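Local coordinates for ATPase associated with various cellular activities, AAA_5 (Staphylothermus marinus, PDB 6N0S), which probably recognises nucleic acid through this EVE-like, PUA-related N-terminal domain of McrB, while the AAA+ part of the full-length protein is thought to bind and hydrolyse ATP, at residues I35-S40 with R122-S127; E94-L99 with Q115-I120; V14-W19 with I159-R164; I58-S63 with L69-I74. One frame throughout, in Å; residues are numbered along the deposited sequence.

Contact 1: residues I35-S40 with R122-S127; sequences IKKHAS and RIIRPS
K37 reaches across to I124 with the end of its side chain, and NZ stops 3.3 Å from I124 O. A water lies between the same ammonium and the residue before: K37 NZ donates to it at 2.7 Å, and the water donates in turn to I123 O at 2.9 Å. The lysine chain is not straight. It starts beside the backbone N, then turns about the CB-CG bond (chi2 -91°) and again near its end, and this curl brings NZ to the helix terminus. I124 is met from its backbone side, with K37 NZ 4.1 Å from I124 CB, while the end of its side chain leads away, and it packs on F132. Both segments sit where helices of this PUA-like EVE domain begin or end. H38 takes the N-cap position of helix 39-52, and helix 110-124 closes at I124, after which R125 turns away with positive phi. The carbonyl end of that helix would probably attract the lysine's positive charge. R125 folds back over the same terminus: NH1 donates to R122 O at 3.1 Å, with R122 O at the edge of the guanidinium, close to its plane, in a rather bent bond (136° at the hydrogen). R125 NH2 stays 5.5 Å from K37 NZ, two like charges near each other but not touching. Further on, the S127 N-H is bonded to D130.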
loop_
_atom_site.group_PDB
_atom_site.type_symbol
_atom_site.label_atom_id
_atom_site.label_comp_id
_atom_site.label_asym_id
_atom_site.label_seq_id
_atom_site.Cartn_x
_atom_site.Cartn_y
_atom_site.Cartn_z
ATOM N N ILE A 35 -8.164 -8.837 -5.146
ATOM C CA ILE A 35 -9.257 -7.917 -5.401
ATOM C C ILE A 35 -10.432 -8.226 -4.477
ATOM O O ILE A 35 -10.901 -7.349 -3.747
ATOM C CB ILE A 35 -9.636 -7.965 -6.890
ATOM C CG1 ILE A 35 -8.510 -7.335 -7.711
ATOM C CG2 ILE A 35 -10.969 -7.251 -7.162
ATOM C CD1 ILE A 35 -8.657 -7.434 -9.238
ATOM N N LYS A 36 -10.869 -9.493 -4.426
ATOM C CA LYS A 36 -12.050 -9.843 -3.630
ATOM C C LYS A 36 -11.839 -9.630 -2.137
ATOM O O LYS A 36 -12.818 -9.577 -1.386
ATOM C CB LYS A 36 -12.468 -11.299 -3.884
ATOM C CG LYS A 36 -11.541 -12.350 -3.271
ATOM C CD LYS A 36 -11.883 -13.785 -3.703
ATOM C CE LYS A 36 -11.493 -14.816 -2.613
ATOM N NZ LYS A 36 -11.901 -16.222 -2.927
ATOM N N LYS A 37 -10.606 -9.457 -1.689
ATOM C CA LYS A 37 -10.362 -9.098 -0.298
ATOM C C LYS A 37 -10.408 -7.591 -0.038
ATOM O O LYS A 37 -10.534 -7.190 1.121
ATOM C CB LYS A 37 -8.999 -9.612 0.167
ATOM C CG LYS A 37 -8.879 -11.123 0.238
ATOM C CD LYS A 37 -9.260 -11.661 1.634
ATOM C CE LYS A 37 -9.190 -13.193 1.733
ATOM N NZ LYS A 37 -7.792 -13.721 1.598
ATOM N N HIS A 38 -10.252 -6.750 -1.055
ATOM C CA HIS A 38 -10.158 -5.308 -0.830
ATOM C C HIS A 38 -10.935 -4.576 -1.907
ATOM O O HIS A 38 -10.468 -3.611 -2.519
ATOM C CB HIS A 38 -8.699 -4.874 -0.777
ATOM C CG HIS A 38 -7.937 -5.555 0.301
ATOM N ND1 HIS A 38 -8.073 -5.216 1.629
ATOM C CD2 HIS A 38 -7.095 -6.612 0.262
ATOM C CE1 HIS A 38 -7.313 -6.014 2.359
ATOM N NE2 HIS A 38 -6.713 -6.866 1.553
ATOM N N ALA A 39 -12.146 -5.065 -2.180
ATOM C CA ALA A 39 -12.831 -4.644 -3.393
ATOM C C ALA A 39 -13.156 -3.160 -3.357
ATOM O O ALA A 39 -12.917 -2.443 -4.331
ATOM C CB ALA A 39 -14.111 -5.457 -3.594
ATOM N N SER A 40 -13.742 -2.681 -2.263
ATOM C CA SER A 40 -14.102 -1.263 -2.224
ATOM C C SER A 40 -12.870 -0.353 -2.161
ATOM O O SER A 40 -12.922 0.799 -2.625
ATOM C CB SER A 40 -15.032 -0.983 -1.046
ATOM O OG SER A 40 -14.351 -1.003 0.180
ATOM N N ARG A 122 0.989 -17.598 3.373
ATOM C CA ARG A 122 0.405 -18.074 4.624
ATOM C C ARG A 122 -0.929 -17.401 4.918
ATOM O O ARG A 122 -1.845 -18.021 5.471
ATOM C CB ARG A 122 1.346 -17.794 5.795
ATOM C CG ARG A 122 2.549 -18.668 5.879
ATOM C CD ARG A 122 3.272 -18.386 7.154
ATOM N NE ARG A 122 2.482 -18.846 8.288
ATOM C CZ ARG A 122 2.395 -20.117 8.680
ATOM N NH1 ARG A 122 3.063 -21.084 8.036
ATOM N NH2 ARG A 122 1.642 -20.418 9.725
ATOM N N ILE A 123 -1.049 -16.119 4.583
ATOM C CA ILE A 123 -2.149 -15.305 5.072
ATOM C C ILE A 123 -3.303 -15.228 4.078
ATOM O O ILE A 123 -4.469 -15.281 4.479
ATOM C CB ILE A 123 -1.594 -13.914 5.439
ATOM C CG1 ILE A 123 -0.757 -14.062 6.700
ATOM C CG2 ILE A 123 -2.712 -12.897 5.696
ATOM C CD1 ILE A 123 0.145 -12.942 6.918
ATOM N N ILE A 124 -3.031 -15.095 2.783
ATOM C CA ILE A 124 -4.112 -14.860 1.828
ATOM C C ILE A 124 -4.570 -16.106 1.072
ATOM O O ILE A 124 -5.705 -16.115 0.563
ATOM C CB ILE A 124 -3.762 -13.741 0.819
ATOM C CG1 ILE A 124 -2.528 -14.066 -0.003
ATOM C CG2 ILE A 124 -3.586 -12.425 1.545
ATOM C CD1 ILE A 124 -2.243 -13.027 -1.061
ATOM N N ARG A 125 -3.745 -17.141 0.984
ATOM C CA ARG A 125 -4.113 -18.430 0.392
ATOM C C ARG A 125 -4.857 -18.284 -0.934
ATOM O O ARG A 125 -6.052 -18.569 -1.016
ATOM C CB ARG A 125 -4.946 -19.235 1.390
ATOM C CG ARG A 125 -4.248 -19.364 2.753
ATOM C CD ARG A 125 -5.078 -20.086 3.794
ATOM N NE ARG A 125 -6.215 -19.291 4.255
ATOM C CZ ARG A 125 -6.138 -18.301 5.142
ATOM N NH1 ARG A 125 -4.974 -17.968 5.692
ATOM N NH2 ARG A 125 -7.226 -17.635 5.485
ATOM N N PRO A 126 -4.179 -17.880 -1.999
ATOM C CA PRO A 126 -4.854 -17.726 -3.282
ATOM C C PRO A 126 -5.307 -19.062 -3.841
ATOM O O PRO A 126 -4.771 -20.120 -3.522
ATOM C CB PRO A 126 -3.779 -17.104 -4.180
ATOM C CG PRO A 126 -2.719 -16.632 -3.255
ATOM C CD PRO A 126 -2.749 -17.575 -2.109
ATOM N N SER A 127 -6.305 -18.985 -4.703
ATOM C CA SER A 127 -6.719 -20.084 -5.546
ATOM C C SER A 127 -6.417 -19.723 -6.991
ATOM O O SER A 127 -6.078 -18.578 -7.310
ATOM C CB SER A 127 -8.207 -20.369 -5.359
ATOM O OG SER A 127 -8.998 -19.391 -6.027
HETATM O O HOH W 1 -6.986 -13.969 4.154
#

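Contact 2: residues E94-L99 with Q115-I120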
loop_
_atom_site.group_PDB
_atom_site.type_symbol
_atom_site.label_atom_id
_atom_site.label_comp_id
_atom_site.label_asym_id
_atom_site.label_seq_id
_atom_site.Cartn_x
_atom_site.Cartn_y
_atom_site.Cartn_z
ATOM N N GLU A 94 1.360 -15.117 -11.681
ATOM C CA GLU A 94 1.745 -14.023 -12.568
ATOM C C GLU A 94 2.243 -12.822 -11.772
ATOM O O GLU A 94 3.254 -12.209 -12.118
ATOM C CB GLU A 94 0.544 -13.598 -13.432
ATOM C CG GLU A 94 0.122 -14.572 -14.502
ATOM C CD GLU A 94 -1.292 -14.274 -15.045
ATOM O OE1 GLU A 94 -1.896 -13.224 -14.712
ATOM O OE2 GLU A 94 -1.808 -15.118 -15.799
ATOM N N ILE A 95 1.504 -12.418 -10.735
ATOM C CA ILE A 95 1.922 -11.198 -10.050
ATOM C C ILE A 95 3.187 -11.449 -9.231
ATOM O O ILE A 95 4.018 -10.556 -9.098
ATOM C CB ILE A 95 0.778 -10.618 -9.196
ATOM C CG1 ILE A 95 1.082 -9.150 -8.853
ATOM C CG2 ILE A 95 0.548 -11.424 -7.927
ATOM C CD1 ILE A 95 -0.058 -8.435 -8.237
ATOM N N LYS A 96 3.345 -12.648 -8.662
ATOM C CA LYS A 96 4.617 -13.043 -8.014
ATOM C C LYS A 96 5.820 -12.793 -8.905
ATOM O O LYS A 96 6.885 -12.363 -8.447
ATOM C CB LYS A 96 4.635 -14.530 -7.717
ATOM C CG LYS A 96 4.008 -15.001 -6.514
ATOM C CD LYS A 96 4.019 -16.521 -6.637
ATOM C CE LYS A 96 4.676 -17.169 -5.433
ATOM N NZ LYS A 96 6.140 -17.022 -5.486
ATOM N N LYS A 97 5.695 -13.173 -10.172
ATOM C CA LYS A 97 6.800 -13.052 -11.099
ATOM C C LYS A 97 7.056 -11.591 -11.441
ATOM O O LYS A 97 8.205 -11.165 -11.566
ATOM C CB LYS A 97 6.477 -13.906 -12.331
ATOM C CG LYS A 97 7.518 -13.941 -13.404
ATOM C CD LYS A 97 7.087 -14.889 -14.533
ATOM C CE LYS A 97 8.115 -14.937 -15.658
ATOM N NZ LYS A 97 9.366 -15.688 -15.242
ATOM N N VAL A 98 6.001 -10.792 -11.568
ATOM C CA VAL A 98 6.178 -9.362 -11.831
ATOM C C VAL A 98 6.807 -8.668 -10.632
ATOM O O VAL A 98 7.704 -7.825 -10.774
ATOM C CB VAL A 98 4.825 -8.726 -12.190
ATOM C CG1 VAL A 98 4.955 -7.216 -12.226
ATOM C CG2 VAL A 98 4.291 -9.291 -13.506
ATOM N N LEU A 99 6.307 -8.966 -9.429
ATOM C CA LEU A 99 6.868 -8.346 -8.224
ATOM C C LEU A 99 8.308 -8.780 -7.986
ATOM O O LEU A 99 9.147 -7.963 -7.576
ATOM C CB LEU A 99 6.023 -8.698 -7.011
ATOM C CG LEU A 99 4.575 -8.173 -7.054
ATOM C CD1 LEU A 99 3.716 -8.801 -5.931
ATOM C CD2 LEU A 99 4.624 -6.682 -6.936
ATOM N N GLN A 115 11.241 -15.150 1.118
ATOM C CA GLN A 115 10.608 -15.075 2.430
ATOM C C GLN A 115 9.355 -14.213 2.407
ATOM O O GLN A 115 8.418 -14.491 3.149
ATOM C CB GLN A 115 11.576 -14.524 3.461
ATOM C CG GLN A 115 12.718 -15.497 3.823
ATOM C CD GLN A 115 13.982 -14.797 4.271
ATOM O OE1 GLN A 115 13.941 -13.707 4.835
ATOM N NE2 GLN A 115 15.125 -15.423 4.014
ATOM N N TYR A 116 9.343 -13.150 1.598
ATOM C CA TYR A 116 8.180 -12.275 1.514
ATOM C C TYR A 116 6.969 -13.055 1.037
ATOM O O TYR A 116 5.913 -13.038 1.675
ATOM C CB TYR A 116 8.522 -11.098 0.596
ATOM C CG TYR A 116 7.414 -10.131 0.262
ATOM C CD1 TYR A 116 7.007 -9.141 1.153
ATOM C CD2 TYR A 116 6.804 -10.187 -0.967
ATOM C CE1 TYR A 116 5.996 -8.243 0.806
ATOM C CE2 TYR A 116 5.825 -9.325 -1.320
ATOM C CZ TYR A 116 5.408 -8.355 -0.439
ATOM O OH TYR A 116 4.411 -7.540 -0.893
ATOM N N PHE A 117 7.120 -13.799 -0.061
ATOM C CA PHE A 117 5.986 -14.502 -0.639
ATOM C C PHE A 117 5.483 -15.619 0.264
ATOM O O PHE A 117 4.265 -15.834 0.371
ATOM C CB PHE A 117 6.367 -15.030 -2.019
ATOM C CG PHE A 117 6.473 -13.951 -3.051
ATOM C CD1 PHE A 117 5.468 -13.000 -3.164
ATOM C CD2 PHE A 117 7.548 -13.876 -3.893
ATOM C CE1 PHE A 117 5.554 -11.991 -4.100
ATOM C CE2 PHE A 117 7.628 -12.882 -4.833
ATOM C CZ PHE A 117 6.613 -11.929 -4.925
ATOM N N ILE A 118 6.393 -16.320 0.940
ATOM C CA ILE A 118 5.996 -17.367 1.883
ATOM C C ILE A 118 5.172 -16.770 3.007
ATOM O O ILE A 118 4.180 -17.361 3.456
ATOM C CB ILE A 118 7.237 -18.101 2.436
ATOM C CG1 ILE A 118 7.542 -19.336 1.628
ATOM C CG2 ILE A 118 7.033 -18.602 3.847
ATOM C CD1 ILE A 118 8.034 -19.044 0.354
ATOM N N ALA A 119 5.577 -15.599 3.493
ATOM C CA ALA A 119 4.825 -14.944 4.561
ATOM C C ALA A 119 3.447 -14.503 4.081
ATOM O O ALA A 119 2.440 -14.748 4.750
ATOM C CB ALA A 119 5.623 -13.751 5.086
ATOM N N ILE A 120 3.380 -13.867 2.914
ATOM C CA ILE A 120 2.096 -13.436 2.363
ATOM C C ILE A 120 1.187 -14.636 2.129
ATOM O O ILE A 120 -0.003 -14.619 2.471
ATOM C CB ILE A 120 2.305 -12.653 1.052
ATOM C CG1 ILE A 120 3.088 -11.356 1.283
ATOM C CG2 ILE A 120 0.960 -12.327 0.422
ATOM C CD1 ILE A 120 2.556 -10.480 2.392
#
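K96 and F117, on the successive helices 92-105 and 110-124, hold the nearest CA pair of the two segments, 7.6 Å apart. No hydrogen bond crosses here, and each segment keeps its own helical backbone bonds. F117 carries the contact. Its CG stands anti to the carbonyl carbon (chi1 -73°), which sends the ring toward the other helix. K96 lies over one face: CG sits 4.1 Å from the F117 ring centroid, only 9° off the normal, a CH-pi contact over the middle of the ring. The lysine chain then bends and brings NZ to 3.8 Å from F117 CD2. On the opposite face, Y116 CD2 lies 3.7 Å above the F117 plane, nearer the rim; the Y116 hydroxyl is hydrogen-bonded to W32. L99 approaches at the edge, with its CB 3.9 Å from F117 CZ, and K96 O is 3.6 Å from that same CZ. An alanine at F117 would probably open a gap between the helices and leave the K96 methylenes and L99 without the surface they lie against. Mostly carbon surrounds the ring, with K96 O and the ammonium beside it, so dispersion outweighs directed bonding here.

Contact 3: residues V14-W19 with I159-R164; sequences VEINNW and ITWTGR
V14 and I16 make an apolar contact between strand 12-17, an inner strand of the mixed sheet, and the loop that leads into edge strand 166-169. The loop ends in a type II beta turn from W161 to R164, closed by R164 N to W161 O at 3.0 Å; G163 takes the positive phi that the third position of such a turn adopts. I16 is the centre of the contact. Its CD1 lies 3.7 Å from W161 CB and meets the near part of the indole obliquely. I16 CB is 3.7 Å from R164 O, so the isoleucine fits between the tryptophan and the closing residue of the turn. Setting CG1 beside the backbone N (chi1 -61°) is what directs CD1 at W161. Farther out on the indole, V14 CG2 comes within 4.3 Å of W161 CH2, a looser touch. R164 adds its CB, 4.1 Å from I16 CD1, and then bends at chi2 to carry its guanidinium away to a salt bridge with E41, near a bound sulfate. On the other side of the strand, N17 ND2 donates to E15 OE1 in an almost straight bond (170°), meeting the oxygen from above the carboxylate plane; H59 shares that oxygen, and Y60 O shares the amide. Mostly carbon thus meets carbon on the turn side, with R164 O against I16, and polar groups lie behind.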
loop_
_atom_site.group_PDB
_atom_site.type_symbol
_atom_site.label_atom_id
_atom_site.label_comp_id
_atom_site.label_asym_id
_atom_site.label_seq_id
_atom_site.Cartn_x
_atom_site.Cartn_y
_atom_site.Cartn_z
ATOM N N VAL A 14 -3.550 5.961 2.484
ATOM C CA VAL A 14 -2.555 5.282 3.324
ATOM C C VAL A 14 -2.531 3.802 2.977
ATOM O O VAL A 14 -3.577 3.167 2.868
ATOM C CB VAL A 14 -2.849 5.454 4.820
ATOM C CG1 VAL A 14 -1.920 4.580 5.676
ATOM C CG2 VAL A 14 -2.696 6.916 5.242
ATOM N N GLU A 15 -1.346 3.264 2.799
ATOM C CA GLU A 15 -1.136 1.827 2.674
ATOM C C GLU A 15 -0.790 1.283 4.057
ATOM O O GLU A 15 0.193 1.722 4.675
ATOM C CB GLU A 15 -0.002 1.523 1.684
ATOM C CG GLU A 15 0.223 0.020 1.447
ATOM C CD GLU A 15 1.598 -0.367 0.889
ATOM O OE1 GLU A 15 2.623 0.213 1.291
ATOM O OE2 GLU A 15 1.645 -1.273 0.037
ATOM N N ILE A 16 -1.563 0.299 4.517
ATOM C CA ILE A 16 -1.387 -0.315 5.827
ATOM C C ILE A 16 -0.654 -1.658 5.678
ATOM O O ILE A 16 -1.119 -2.557 4.970
ATOM C CB ILE A 16 -2.746 -0.481 6.516
ATOM C CG1 ILE A 16 -3.384 0.896 6.712
ATOM C CG2 ILE A 16 -2.567 -1.151 7.882
ATOM C CD1 ILE A 16 -4.786 0.824 6.925
ATOM N N ASN A 17 0.504 -1.776 6.315
ATOM C CA ASN A 17 1.347 -2.981 6.317
ATOM C C ASN A 17 1.301 -3.544 7.743
ATOM O O ASN A 17 2.046 -3.115 8.623
ATOM C CB ASN A 17 2.758 -2.634 5.875
ATOM C CG ASN A 17 2.811 -2.098 4.445
ATOM O OD1 ASN A 17 2.871 -2.865 3.502
ATOM N ND2 ASN A 17 2.779 -0.770 4.290
ATOM N N ASN A 18 0.352 -4.447 7.983
ATOM C CA ASN A 18 0.021 -4.926 9.319
ATOM C C ASN A 18 0.516 -6.332 9.625
ATOM O O ASN A 18 0.260 -6.833 10.720
ATOM C CB ASN A 18 -1.495 -4.920 9.499
ATOM C CG ASN A 18 -1.931 -4.097 10.676
ATOM O OD1 ASN A 18 -1.460 -2.973 10.883
ATOM N ND2 ASN A 18 -2.829 -4.659 11.477
ATOM N N TRP A 19 1.149 -7.005 8.684
ATOM C CA TRP A 19 1.494 -8.407 8.838
ATOM C C TRP A 19 2.998 -8.531 9.009
ATOM O O TRP A 19 3.758 -7.638 8.622
ATOM C CB TRP A 19 0.991 -9.226 7.635
ATOM C CG TRP A 19 -0.531 -9.122 7.451
ATOM C CD1 TRP A 19 -1.207 -8.234 6.639
ATOM C CD2 TRP A 19 -1.551 -9.914 8.101
ATOM N NE1 TRP A 19 -2.569 -8.431 6.752
ATOM C CE2 TRP A 19 -2.809 -9.445 7.640
ATOM C CE3 TRP A 19 -1.526 -10.966 9.023
ATOM C CZ2 TRP A 19 -4.010 -10.001 8.053
ATOM C CZ3 TRP A 19 -2.728 -11.524 9.435
ATOM C CH2 TRP A 19 -3.956 -11.036 8.956
ATOM N N ILE A 159 -8.924 3.455 14.329
ATOM C CA ILE A 159 -9.877 2.391 14.641
ATOM C C ILE A 159 -10.648 1.957 13.391
ATOM O O ILE A 159 -11.097 0.809 13.298
ATOM C CB ILE A 159 -10.806 2.845 15.788
ATOM C CG1 ILE A 159 -11.658 1.686 16.292
ATOM C CG2 ILE A 159 -11.702 4.007 15.366
ATOM C CD1 ILE A 159 -10.851 0.529 16.769
ATOM N N THR A 160 -10.777 2.836 12.395
ATOM C CA THR A 160 -11.509 2.487 11.185
ATOM C C THR A 160 -10.661 1.727 10.189
ATOM O O THR A 160 -11.205 1.254 9.187
ATOM C CB THR A 160 -12.104 3.738 10.508
ATOM O OG1 THR A 160 -11.082 4.550 9.936
ATOM C CG2 THR A 160 -12.870 4.584 11.495
ATOM N N TRP A 161 -9.362 1.557 10.475
ATOM C CA TRP A 161 -8.408 0.907 9.596
ATOM C C TRP A 161 -8.353 -0.599 9.790
ATOM O O TRP A 161 -7.623 -1.288 9.062
ATOM C CB TRP A 161 -7.010 1.509 9.835
ATOM C CG TRP A 161 -6.919 2.936 9.417
ATOM C CD1 TRP A 161 -7.929 3.704 8.920
ATOM C CD2 TRP A 161 -5.757 3.782 9.460
ATOM N NE1 TRP A 161 -7.467 4.961 8.625
ATOM C CE2 TRP A 161 -6.147 5.044 8.958
ATOM C CE3 TRP A 161 -4.432 3.598 9.875
ATOM C CZ2 TRP A 161 -5.271 6.112 8.863
ATOM C CZ3 TRP A 161 -3.558 4.657 9.771
ATOM C CH2 TRP A 161 -3.976 5.899 9.256
ATOM N N THR A 162 -9.115 -1.124 10.739
ATOM C CA THR A 162 -9.019 -2.539 11.072
ATOM C C THR A 162 -9.317 -3.390 9.849
ATOM O O THR A 162 -10.337 -3.211 9.176
ATOM C CB THR A 162 -9.984 -2.876 12.213
ATOM O OG1 THR A 162 -9.780 -1.956 13.295
ATOM C CG2 THR A 162 -9.728 -4.254 12.730
ATOM N N GLY A 163 -8.403 -4.299 9.540
ATOM C CA GLY A 163 -8.567 -5.201 8.414
ATOM C C GLY A 163 -8.446 -4.571 7.052
ATOM O O GLY A 163 -8.885 -5.173 6.064
ATOM N N ARG A 164 -7.927 -3.356 6.964
ATOM C CA ARG A 164 -7.818 -2.663 5.691
ATOM C C ARG A 164 -6.405 -2.744 5.156
ATOM O O ARG A 164 -5.452 -2.859 5.912
ATOM C CB ARG A 164 -8.193 -1.191 5.853
ATOM C CG ARG A 164 -9.601 -0.960 6.407
ATOM C CD ARG A 164 -10.630 -1.212 5.393
ATOM N NE ARG A 164 -11.958 -0.874 5.900
ATOM C CZ ARG A 164 -13.067 -1.044 5.182
ATOM N NH1 ARG A 164 -12.989 -1.547 3.941
ATOM N NH2 ARG A 164 -14.253 -0.743 5.704
#

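Contact 4: residues I58-S63 with L69-I74; sequences IHYIGS and LGKTFI
The beta hairpin of strands 54-61 and 72-80 is joined here close to its turn, where K71 and T72 both face I61 in a G1 bulge. K71 holds the positive phi of that bulge, a place more often taken by glycine. Y60 and F73 form an antiparallel non-hydrogen-bonded pair, and the next pair, I61 with T72, is hydrogen-bonded in both directions: I61 N to T72 O at 3.0 Å and T72 N to I61 O at 3.3 Å. Further along, I74 N reaches H59 O at 2.9 Å, the donor lying nearly along the C=O axis. Y60 CG is anti to the backbone N (chi1 171°), which lays the tyrosine alongside K71, with OH 3.6 Å from K71 CG. Y60 CD1 lies 3.6 Å over one face of the F73 ring, toward its rim, and the two planes are inclined at 51°. I58 CG2 touches that phenylalanine as well, 3.7 Å from F73 CD2. On the face that carries I61 and T72, I61 CG1 packs on I74 CG2 at 3.7 Å, the side chains crossing at about a right angle. A serine at Y60 would probably uncover the F73 face and deprive the K71 stem of its neighbour. G70 runs so close to S63 that a side chain there would collide with it. Backbone bonds thus fix the register, and carbon contacts hold the hairpin together.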
loop_
_atom_site.group_PDB
_atom_site.type_symbol
_atom_site.label_atom_id
_atom_site.label_comp_id
_atom_site.label_asym_id
_atom_site.label_seq_id
_atom_site.Cartn_x
_atom_site.Cartn_y
_atom_site.Cartn_z
ATOM N N ILE A 58 0.855 7.621 1.643
ATOM C CA ILE A 58 1.653 7.503 2.857
ATOM C C ILE A 58 1.667 6.045 3.297
ATOM O O ILE A 58 0.634 5.370 3.295
ATOM C CB ILE A 58 1.103 8.413 3.956
ATOM C CG1 ILE A 58 1.241 9.884 3.535
ATOM C CG2 ILE A 58 1.836 8.152 5.228
ATOM C CD1 ILE A 58 0.677 10.830 4.605
ATOM N N HIS A 59 2.839 5.561 3.689
ATOM C CA HIS A 59 3.063 4.152 4.015
ATOM C C HIS A 59 3.123 3.979 5.529
ATOM O O HIS A 59 3.949 4.606 6.210
ATOM C CB HIS A 59 4.343 3.640 3.339
ATOM C CG HIS A 59 4.273 3.704 1.841
ATOM N ND1 HIS A 59 3.690 2.712 1.085
ATOM C CD2 HIS A 59 4.655 4.668 0.966
ATOM C CE1 HIS A 59 3.734 3.051 -0.195
ATOM N NE2 HIS A 59 4.301 4.242 -0.291
ATOM N N TYR A 60 2.231 3.146 6.046
ATOM C CA TYR A 60 2.092 2.891 7.474
ATOM C C TYR A 60 2.475 1.447 7.781
ATOM O O TYR A 60 2.158 0.526 7.014
ATOM C CB TYR A 60 0.629 3.154 7.906
ATOM C CG TYR A 60 0.293 2.725 9.315
ATOM C CD1 TYR A 60 0.574 3.542 10.395
ATOM C CD2 TYR A 60 -0.320 1.514 9.559
ATOM C CE1 TYR A 60 0.254 3.169 11.677
ATOM C CE2 TYR A 60 -0.648 1.130 10.840
ATOM C CZ TYR A 60 -0.341 1.955 11.896
ATOM O OH TYR A 60 -0.647 1.570 13.174
ATOM N N ILE A 61 3.081 1.254 8.945
ATOM C CA ILE A 61 3.580 -0.026 9.399
ATOM C C ILE A 61 2.852 -0.354 10.691
ATOM O O ILE A 61 2.913 0.426 11.643
ATOM C CB ILE A 61 5.101 0.042 9.637
ATOM C CG1 ILE A 61 5.816 0.610 8.412
ATOM C CG2 ILE A 61 5.638 -1.276 9.971
ATOM C CD1 ILE A 61 5.745 -0.227 7.164
ATOM N N GLY A 62 2.163 -1.495 10.733
ATOM C CA GLY A 62 1.557 -1.949 11.977
ATOM C C GLY A 62 2.595 -2.513 12.956
ATOM O O GLY A 62 3.734 -2.809 12.608
ATOM N N SER A 63 2.176 -2.688 14.215
ATOM C CA SER A 63 3.113 -3.126 15.254
ATOM C C SER A 63 3.731 -4.484 14.934
ATOM O O SER A 63 4.909 -4.718 15.225
ATOM C CB SER A 63 2.410 -3.184 16.609
ATOM O OG SER A 63 1.086 -3.651 16.469
ATOM N N LEU A 69 9.867 -0.089 14.095
ATOM C CA LEU A 69 9.060 0.882 13.375
ATOM C C LEU A 69 7.569 0.556 13.438
ATOM O O LEU A 69 6.777 1.082 12.643
ATOM C CB LEU A 69 9.555 0.973 11.928
ATOM C CG LEU A 69 11.008 1.460 11.789
ATOM C CD1 LEU A 69 11.533 1.302 10.360
ATOM C CD2 LEU A 69 11.155 2.928 12.243
ATOM N N GLY A 70 7.162 -0.281 14.392
ATOM C CA GLY A 70 5.747 -0.571 14.543
ATOM C C GLY A 70 4.937 0.684 14.829
ATOM O O GLY A 70 5.383 1.596 15.523
ATOM N N LYS A 71 3.721 0.722 14.296
ATOM C CA LYS A 71 2.813 1.854 14.471
ATOM C C LYS A 71 3.502 3.176 14.134
ATOM O O LYS A 71 3.586 4.090 14.951
ATOM C CB LYS A 71 2.255 1.890 15.895
ATOM C CG LYS A 71 1.233 0.803 16.196
ATOM C CD LYS A 71 0.743 0.873 17.636
ATOM C CE LYS A 71 -0.722 0.489 17.741
ATOM N NZ LYS A 71 -1.550 1.454 16.974
ATOM N N THR A 72 3.987 3.274 12.893
ATOM C CA THR A 72 4.602 4.516 12.439
ATOM C C THR A 72 4.349 4.680 10.951
ATOM O O THR A 72 4.183 3.704 10.211
ATOM C CB THR A 72 6.131 4.569 12.748
ATOM O OG1 THR A 72 6.881 4.019 11.669
ATOM C CG2 THR A 72 6.443 3.766 13.971
ATOM N N PHE A 73 4.297 5.936 10.529
ATOM C CA PHE A 73 4.277 6.273 9.119
ATOM C C PHE A 73 5.726 6.491 8.712
ATOM O O PHE A 73 6.401 7.348 9.285
ATOM C CB PHE A 73 3.417 7.512 8.869
ATOM C CG PHE A 73 2.014 7.368 9.378
ATOM C CD1 PHE A 73 1.709 7.690 10.681
ATOM C CD2 PHE A 73 1.022 6.889 8.566
ATOM C CE1 PHE A 73 0.423 7.549 11.178
ATOM C CE2 PHE A 73 -0.298 6.750 9.052
ATOM C CZ PHE A 73 -0.574 7.057 10.357
ATOM N N ILE A 74 6.203 5.734 7.733
ATOM C CA ILE A 74 7.631 5.739 7.442
ATOM C C ILE A 74 8.016 6.558 6.209
ATOM O O ILE A 74 9.186 6.931 6.071
ATOM C CB ILE A 74 8.190 4.300 7.310
ATOM C CG1 ILE A 74 7.564 3.554 6.123
ATOM C CG2 ILE A 74 8.042 3.542 8.653
ATOM C CD1 ILE A 74 8.320 2.241 5.819
#

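Contacts 3 and 4 belong to one sheet: strands 12-17 and 54-61 are neighbours, the contact centres are 10 Å apart, and N17 O lies 2.7 Å from G62 N in a probable hydrogen bond. E15 OE1 is bonded to H59 ND1 across the same pair of strands. Contacts 1 and 2 share helix 110-124, with centres 13 Å apart, contact 2 being nested inside the chain loop closed by contact 1. Contacts 1 and 3 touch where I123 CD1 packs on the W19 ring, 3.3 Å from W19 CE3. S40 and R164, from these same two contacts, lie near a sulfate probably taken from the crystallisation liquor. Contacts 2 and 4 stay apart, nearest atoms about 10 Å.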